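Local structure of foldase protein PrsA (Bacillus subtilis, 4WO7) at residues A[90-102]-A[228-241]. The protein assists the folding of secreted proteins after their translocation across the membrane and has peptidyl-prolyl cis-trans isomerase activity. Residues are numbered along the deposited sequence; the frame is centred on the assembly and turned at random.
Sequences YELLTQKAAKDNI and LNDNAAVQEAVQKV
A steep helix-helix crossing, in which small residues let two backbones come close, joins helix 81-101 of PrsA to helix 231-244 across Ala98 and Ala237. The axes of segments 90-101 and 231-241 pass 8.2 Å apart at 79°. At the crossing Ala237 CB rests on the backbone of the other helix, 3.7 Å from Ala98 CA, with Asn101 CB and Ile102 CG1 beside it. Valines fill the flank toward Tyr90: Val234 CG1 lies 3.5 Å from Thr94 O, while Val238 CG2 touches the CB atoms of both Thr94 and Ala97. Beyond them Tyr90 OH and the Gln235 amide each bond to Gln42 of helix 21-49, a helix whose Leu46 packs on Ala97. Asn101 turns its amide back on its own helix; ND2 donates to Ala97 O at 2.7 Å, and the amide so held meets Val241 CG2. Next to Val234, Leu228 lies against Gln95, Ala98 and Lys99, its CD2 3.7 Å from Ala98 CB and its CD1 against Lys99 CE. The one hydrogen bond between the two segments is here: the Gln95 chain, bent at chi2 (-74°), brings NE2 to within 3.2 Å of Leu228 O, which lies almost in the amide plane. A leucine in place of Gln95 would probably leave that carbonyl, just ahead of helix 231-244, without this donor. Residues far apart in sequence thus meet as a nearly perpendicular, alanine-centred helix packing, joining, within the helical part of the foldase, helices that precede and follow the four-stranded sheet in the chain.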
ATOM      1  N   TYR A  90      11.105   1.710 -19.649  1.00 82.29           N
ATOM      2  CA  TYR A  90      11.814   1.937 -18.400  1.00 55.45           C
ATOM      3  C   TYR A  90      11.982   0.641 -17.611  1.00 59.05           C
ATOM      4  O   TYR A  90      13.065   0.372 -17.096  1.00 63.40           O
ATOM      5  CB  TYR A  90      11.093   2.989 -17.557  1.00 56.03           C
ATOM      6  CG  TYR A  90      11.710   3.216 -16.196  1.00 61.06           C
ATOM      7  CD1 TYR A  90      13.049   3.561 -16.068  1.00 63.02           C
ATOM      8  CD2 TYR A  90      10.949   3.116 -15.039  1.00 54.99           C
ATOM      9  CE1 TYR A  90      13.617   3.772 -14.828  1.00 64.69           C
ATOM     10  CE2 TYR A  90      11.509   3.339 -13.791  1.00 54.57           C
ATOM     11  CZ  TYR A  90      12.843   3.667 -13.696  1.00 62.50           C
ATOM     12  OH  TYR A  90      13.414   3.885 -12.465  1.00 67.72           O
ATOM     13  N   GLU A  91      10.930  -0.172 -17.526  1.00 71.29           N
ATOM     14  CA  GLU A  91      11.039  -1.451 -16.828  1.00 70.24           C
ATOM     15  C   GLU A  91      12.066  -2.358 -17.514  1.00 67.97           C
ATOM     16  O   GLU A  91      12.897  -2.980 -16.851  1.00 68.24           O
ATOM     17  CB  GLU A  91       9.687  -2.167 -16.742  1.00 81.17           C
ATOM     18  CG  GLU A  91       9.743  -3.424 -15.873  1.00 97.56           C
ATOM     19  CD  GLU A  91       8.403  -4.129 -15.746  1.00117.18           C
ATOM     20  OE1 GLU A  91       7.744  -4.363 -16.784  1.00126.05           O
ATOM     21  OE2 GLU A  91       8.014  -4.466 -14.608  1.00122.19           O
ATOM     22  N   LEU A  92      12.009  -2.434 -18.840  1.00 63.92           N
ATOM     23  CA  LEU A  92      12.929  -3.285 -19.588  1.00 69.08           C
ATOM     24  C   LEU A  92      14.370  -2.822 -19.383  1.00 67.77           C
ATOM     25  O   LEU A  92      15.281  -3.642 -19.278  1.00 73.82           O
ATOM     26  CB  LEU A  92      12.587  -3.301 -21.083  1.00 82.56           C
ATOM     27  CG  LEU A  92      11.265  -3.955 -21.505  1.00 92.24           C
ATOM     28  CD1 LEU A  92      10.996  -3.752 -22.991  1.00 97.70           C
ATOM     29  CD2 LEU A  92      11.262  -5.441 -21.181  1.00 99.51           C
ATOM     30  N   LEU A  93      14.573  -1.508 -19.330  1.00 75.84           N
ATOM     31  CA  LEU A  93      15.903  -0.960 -19.060  1.00 76.29           C
ATOM     32  C   LEU A  93      16.416  -1.338 -17.674  1.00 75.99           C
ATOM     33  O   LEU A  93      17.549  -1.798 -17.529  1.00 81.66           O
ATOM     34  CB  LEU A  93      15.903   0.561 -19.194  1.00 75.05           C
ATOM     35  CG  LEU A  93      15.838   1.103 -20.622  1.00 68.95           C
ATOM     36  CD1 LEU A  93      15.581   2.597 -20.586  1.00 69.44           C
ATOM     37  CD2 LEU A  93      17.127   0.806 -21.381  1.00 74.48           C
ATOM     38  N   THR A  94      15.584  -1.144 -16.656  1.00 71.58           N
ATOM     39  CA  THR A  94      15.983  -1.454 -15.285  1.00 73.91           C
ATOM     40  C   THR A  94      16.215  -2.960 -15.143  1.00 78.75           C
ATOM     41  O   THR A  94      16.993  -3.411 -14.299  1.00 85.72           O
ATOM     42  CB  THR A  94      14.926  -0.987 -14.259  1.00 71.25           C
ATOM     43  OG1 THR A  94      13.650  -1.544 -14.601  1.00 68.56           O
ATOM     44  CG2 THR A  94      14.819   0.538 -14.248  1.00 63.00           C
ATOM     45  N   GLN A  95      15.533  -3.731 -15.982  1.00 69.16           N
ATOM     46  CA  GLN A  95      15.697  -5.178 -15.995  1.00 70.10           C
ATOM     47  C   GLN A  95      17.060  -5.546 -16.572  1.00 73.40           C
ATOM     48  O   GLN A  95      17.768  -6.408 -16.046  1.00 75.82           O
ATOM     49  CB  GLN A  95      14.582  -5.831 -16.810  1.00 70.89           C
ATOM     50  CG  GLN A  95      13.282  -5.967 -16.055  1.00 75.46           C
ATOM     51  CD  GLN A  95      13.338  -7.056 -15.009  1.00 77.57           C
ATOM     52  OE1 GLN A  95      13.589  -8.223 -15.318  1.00 86.64           O
ATOM     53  NE2 GLN A  95      13.148  -6.673 -13.755  1.00 72.77           N
ATOM     54  N   LYS A  96      17.420  -4.881 -17.662  1.00 72.54           N
ATOM     55  CA  LYS A  96      18.681  -5.145 -18.336  1.00 73.75           C
ATOM     56  C   LYS A  96      19.835  -4.717 -17.441  1.00 76.46           C
ATOM     57  O   LYS A  96      20.866  -5.388 -17.379  1.00 78.46           O
ATOM     58  CB  LYS A  96      18.739  -4.442 -19.695  1.00 74.28           C
ATOM     59  CG  LYS A  96      17.970  -5.178 -20.787  1.00 80.01           C
ATOM     60  CD  LYS A  96      18.250  -4.602 -22.165  1.00 92.83           C
ATOM     61  CE  LYS A  96      17.853  -5.579 -23.257  1.00106.19           C
ATOM     62  NZ  LYS A  96      18.161  -5.037 -24.606  1.00106.85           N
ATOM     63  N   ALA A  97      19.653  -3.592 -16.753  1.00 76.20           N
ATOM     64  CA  ALA A  97      20.644  -3.099 -15.810  1.00 80.60           C
ATOM     65  C   ALA A  97      20.853  -4.108 -14.691  1.00 76.70           C
ATOM     66  O   ALA A  97      21.987  -4.375 -14.298  1.00 86.88           O
ATOM     67  CB  ALA A  97      20.215  -1.757 -15.228  1.00 77.57           C
ATOM     68  N   ALA A  98      19.759  -4.668 -14.182  1.00 69.29           N
ATOM     69  CA  ALA A  98      19.825  -5.648 -13.101  1.00 73.01           C
ATOM     70  C   ALA A  98      20.505  -6.957 -13.511  1.00 77.50           C
ATOM     71  O   ALA A  98      21.263  -7.543 -12.741  1.00 79.70           O
ATOM     72  CB  ALA A  98      18.427  -5.944 -12.597  1.00 74.09           C
ATOM     73  N   LYS A  99      20.225  -7.418 -14.722  1.00 81.19           N
ATOM     74  CA  LYS A  99      20.839  -8.645 -15.215  1.00 80.62           C
ATOM     75  C   LYS A  99      22.357  -8.504 -15.303  1.00 92.20           C
ATOM     76  O   LYS A  99      23.091  -9.429 -14.960  1.00 92.05           O
ATOM     77  CB  LYS A  99      20.244  -9.038 -16.566  1.00 81.45           C
ATOM     78  CG  LYS A  99      18.924  -9.788 -16.444  1.00 88.35           C
ATOM     79  CD  LYS A  99      18.187  -9.868 -17.769  1.00 96.67           C
ATOM     80  CE  LYS A  99      16.839 -10.554 -17.601  1.00106.29           C
ATOM     81  NZ  LYS A  99      16.087 -10.617 -18.880  1.00114.61           N
ATOM     82  N   ASP A 100      22.834  -7.352 -15.766  1.00 86.90           N
ATOM     83  CA  ASP A 100      24.276  -7.143 -15.896  1.00 98.51           C
ATOM     84  C   ASP A 100      24.963  -6.943 -14.542  1.00100.53           C
ATOM     85  O   ASP A 100      26.152  -7.239 -14.401  1.00104.83           O
ATOM     86  CB  ASP A 100      24.576  -5.952 -16.810  1.00105.73           C
ATOM     87  CG  ASP A 100      24.442  -6.302 -18.281  1.00123.84           C
ATOM     88  OD1 ASP A 100      23.389  -6.855 -18.670  1.00131.13           O
ATOM     89  OD2 ASP A 100      25.397  -6.033 -19.046  1.00132.11           O
ATOM     90  N   ASN A 101      24.222  -6.446 -13.555  1.00102.32           N
ATOM     91  CA  ASN A 101      24.816  -6.036 -12.283  1.00107.62           C
ATOM     92  C   ASN A 101      24.510  -6.989 -11.124  1.00107.72           C
ATOM     93  O   ASN A 101      25.244  -7.019 -10.136  1.00117.22           O
ATOM     94  CB  ASN A 101      24.337  -4.628 -11.928  1.00109.33           C
ATOM     95  CG  ASN A 101      24.972  -3.563 -12.796  1.00114.30           C
ATOM     96  OD1 ASN A 101      25.954  -2.931 -12.408  1.00118.53           O
ATOM     97  ND2 ASN A 101      24.437  -3.388 -13.996  1.00120.88           N
ATOM     98  N   ILE A 102      23.422  -7.749 -11.227  1.00100.69           N
ATOM     99  CA  ILE A 102      23.114  -8.770 -10.218  1.00104.20           C
ATOM    100  C   ILE A 102      23.933 -10.026 -10.456  1.00125.11           C
ATOM    101  O   ILE A 102      24.024 -10.511 -11.585  1.00120.22           O
ATOM    102  CB  ILE A 102      21.624  -9.168 -10.201  1.00 99.96           C
ATOM    103  CG1 ILE A 102      20.766  -7.995  -9.739  1.00100.59           C
ATOM    104  CG2 ILE A 102      21.395 -10.400  -9.288  1.00 86.76           C
ATOM    105  CD1 ILE A 102      19.280  -8.237  -9.877  1.00100.02           C
ATOM    106  N   LEU A 228      14.936 -10.737  -9.788  1.00 85.01           N
ATOM    107  CA  LEU A 228      14.474  -9.767 -10.778  1.00 78.79           C
ATOM    108  C   LEU A 228      13.056  -9.264 -10.499  1.00 84.30           C
ATOM    109  O   LEU A 228      12.646  -8.236 -11.044  1.00 80.97           O
ATOM    110  CB  LEU A 228      14.563 -10.373 -12.182  1.00 73.58           C
ATOM    111  CG  LEU A 228      15.999 -10.431 -12.717  1.00 77.36           C
ATOM    112  CD1 LEU A 228      16.102 -11.317 -13.953  1.00 76.67           C
ATOM    113  CD2 LEU A 228      16.510  -9.028 -13.032  1.00 82.20           C
ATOM    114  N   ASN A 229      12.309  -9.987  -9.666  1.00 84.61           N
ATOM    115  CA  ASN A 229      10.955  -9.577  -9.302  1.00 89.23           C
ATOM    116  C   ASN A 229      10.902  -8.931  -7.917  1.00 99.00           C
ATOM    117  O   ASN A 229       9.821  -8.673  -7.385  1.00 97.00           O
ATOM    118  CB  ASN A 229      10.006 -10.773  -9.375  1.00 94.81           C
ATOM    119  CG  ASN A 229       9.830 -11.280 -10.796  1.00 99.59           C
ATOM    120  OD1 ASN A 229       8.926 -10.856 -11.515  1.00105.32           O
ATOM    121  ND2 ASN A 229      10.703 -12.192 -11.209  1.00101.07           N
ATOM    122  N   ASP A 230      12.075  -8.680  -7.342  1.00 96.66           N
ATOM    123  CA  ASP A 230      12.191  -7.902  -6.115  1.00110.13           C
ATOM    124  C   ASP A 230      12.723  -6.534  -6.520  1.00117.18           C
ATOM    125  O   ASP A 230      13.885  -6.400  -6.903  1.00120.53           O
ATOM    126  CB  ASP A 230      13.121  -8.578  -5.105  1.00110.31           C
ATOM    127  CG  ASP A 230      13.405  -7.702  -3.899  1.00116.41           C
ATOM    128  OD1 ASP A 230      12.506  -6.933  -3.501  1.00111.38           O
ATOM    129  OD2 ASP A 230      14.531  -7.768  -3.363  1.00112.42           O
ATOM    130  N   ASN A 231      11.871  -5.518  -6.437  1.00117.67           N
ATOM    131  CA  ASN A 231      12.217  -4.200  -6.958  1.00113.25           C
ATOM    132  C   ASN A 231      13.354  -3.540  -6.182  1.00107.11           C
ATOM    133  O   ASN A 231      14.076  -2.701  -6.721  1.00102.87           O
ATOM    134  CB  ASN A 231      10.976  -3.300  -6.985  1.00114.22           C
ATOM    135  CG  ASN A 231      11.184  -2.046  -7.816  1.00118.94           C
ATOM    136  OD1 ASN A 231      12.061  -2.003  -8.678  1.00121.39           O
ATOM    137  ND2 ASN A 231      10.295  -1.071  -7.654  1.00121.89           N
ATOM    138  N   ALA A 232      13.518  -3.925  -4.921  1.00118.83           N
ATOM    139  CA  ALA A 232      14.624  -3.418  -4.119  1.00104.22           C
ATOM    140  C   ALA A 232      15.944  -3.904  -4.709  1.00100.51           C
ATOM    141  O   ALA A 232      16.935  -3.172  -4.752  1.00103.00           O
ATOM    142  CB  ALA A 232      14.497  -3.869  -2.680  1.00102.70           C
ATOM    143  N   ALA A 233      15.940  -5.151  -5.168  1.00 95.77           N
ATOM    144  CA  ALA A 233      17.134  -5.775  -5.726  1.00 93.78           C
ATOM    145  C   ALA A 233      17.483  -5.137  -7.074  1.00 85.82           C
ATOM    146  O   ALA A 233      18.654  -4.970  -7.425  1.00 74.35           O
ATOM    147  CB  ALA A 233      16.925  -7.285  -5.886  1.00 95.17           C
ATOM    148  N   VAL A 234      16.450  -4.788  -7.831  1.00 80.80           N
ATOM    149  CA  VAL A 234      16.631  -4.116  -9.112  1.00 81.24           C
ATOM    150  C   VAL A 234      17.245  -2.728  -8.906  1.00 84.02           C
ATOM    151  O   VAL A 234      18.263  -2.398  -9.512  1.00 84.87           O
ATOM    152  CB  VAL A 234      15.290  -3.984  -9.875  1.00 79.96           C
ATOM    153  CG1 VAL A 234      15.475  -3.175 -11.162  1.00 80.40           C
ATOM    154  CG2 VAL A 234      14.733  -5.360 -10.218  1.00 81.79           C
ATOM    155  N   GLN A 235      16.630  -1.924  -8.042  1.00 81.57           N
ATOM    156  CA  GLN A 235      17.106  -0.567  -7.782  1.00 76.54           C
ATOM    157  C   GLN A 235      18.489  -0.560  -7.162  1.00 72.30           C
ATOM    158  O   GLN A 235      19.290   0.342  -7.415  1.00 75.29           O
ATOM    159  CB  GLN A 235      16.137   0.183  -6.865  1.00 82.59           C
ATOM    160  CG  GLN A 235      14.916   0.732  -7.570  1.00 82.31           C
ATOM    161  CD  GLN A 235      15.294   1.699  -8.675  1.00 81.91           C
ATOM    162  OE1 GLN A 235      16.139   2.572  -8.478  1.00 78.12           O
ATOM    163  NE2 GLN A 235      14.696   1.529  -9.851  1.00 82.20           N
ATOM    164  N   GLU A 236      18.768  -1.572  -6.352  1.00 77.02           N
ATOM    165  CA  GLU A 236      20.098  -1.745  -5.793  1.00 83.44           C
ATOM    166  C   GLU A 236      21.086  -1.902  -6.947  1.00 73.43           C
ATOM    167  O   GLU A 236      22.183  -1.344  -6.920  1.00 74.76           O
ATOM    168  CB  GLU A 236      20.133  -2.951  -4.846  1.00 98.02           C
ATOM    169  CG  GLU A 236      21.459  -3.144  -4.116  1.00113.55           C
ATOM    170  CD  GLU A 236      21.470  -4.378  -3.229  1.00126.41           C
ATOM    171  OE1 GLU A 236      20.380  -4.912  -2.930  1.00129.52           O
ATOM    172  OE2 GLU A 236      22.570  -4.803  -2.812  1.00132.11           O
ATOM    173  N   ALA A 237      20.689  -2.659  -7.965  1.00 76.23           N
ATOM    174  CA  ALA A 237      21.529  -2.843  -9.143  1.00 74.98           C
ATOM    175  C   ALA A 237      21.635  -1.579  -9.991  1.00 79.39           C
ATOM    176  O   ALA A 237      22.726  -1.204 -10.425  1.00 84.75           O
ATOM    177  CB  ALA A 237      20.998  -3.981  -9.995  1.00 75.27           C
ATOM    178  N   VAL A 238      20.499  -0.925 -10.223  1.00 75.05           N
ATOM    179  CA  VAL A 238      20.451   0.272 -11.057  1.00 75.07           C
ATOM    180  C   VAL A 238      21.290   1.387 -10.437  1.00 84.44           C
ATOM    181  O   VAL A 238      21.950   2.143 -11.147  1.00 85.11           O
ATOM    182  CB  VAL A 238      18.996   0.754 -11.259  1.00 68.75           C
ATOM    183  CG1 VAL A 238      18.955   2.114 -11.964  1.00 71.57           C
ATOM    184  CG2 VAL A 238      18.225  -0.261 -12.082  1.00 66.19           C
ATOM    185  N   GLN A 239      21.271   1.474  -9.110  1.00 92.64           N
ATOM    186  CA  GLN A 239      21.968   2.546  -8.409  1.00 98.16           C
ATOM    187  C   GLN A 239      23.484   2.439  -8.572  1.00 95.03           C
ATOM    188  O   GLN A 239      24.197   3.441  -8.498  1.00 94.50           O
ATOM    189  CB  GLN A 239      21.594   2.537  -6.923  1.00107.59           C
ATOM    190  CG  GLN A 239      21.863   3.838  -6.196  1.00137.82           C
ATOM    191  CD  GLN A 239      21.140   5.021  -6.807  1.00120.14           C
ATOM    192  OE1 GLN A 239      20.189   4.857  -7.572  1.00119.54           O
ATOM    193  NE2 GLN A 239      21.588   6.225  -6.468  1.00121.23           N
ATOM    194  N   LYS A 240      23.980   1.224  -8.781  1.00 92.60           N
ATOM    195  CA  LYS A 240      25.398   1.043  -9.077  1.00 90.77           C
ATOM    196  C   LYS A 240      25.770   1.697 -10.396  1.00 86.64           C
ATOM    197  O   LYS A 240      26.860   2.252 -10.547  1.00 88.34           O
ATOM    198  CB  LYS A 240      25.761  -0.430  -9.143  1.00 91.47           C
ATOM    199  CG  LYS A 240      25.789  -1.132  -7.824  1.00 93.46           C
ATOM    200  CD  LYS A 240      26.312  -2.525  -8.047  1.00 96.06           C
ATOM    201  CE  LYS A 240      26.423  -3.316  -6.775  1.00101.76           C
ATOM    202  NZ  LYS A 240      26.955  -4.654  -7.116  1.00105.82           N
ATOM    203  N   VAL A 241      24.858   1.614 -11.356  1.00 81.19           N
ATOM    204  CA  VAL A 241      25.094   2.183 -12.669  1.00 83.34           C
ATOM    205  C   VAL A 241      25.063   3.695 -12.542  1.00 86.44           C
ATOM    206  O   VAL A 241      25.848   4.394 -13.182  1.00 89.23           O
ATOM    207  CB  VAL A 241      24.038   1.726 -13.699  1.00 80.20           C
ATOM    208  CG1 VAL A 241      24.350   2.301 -15.068  1.00 77.36           C
ATOM    209  CG2 VAL A 241      23.980   0.212 -13.780  1.00 76.35           C
TER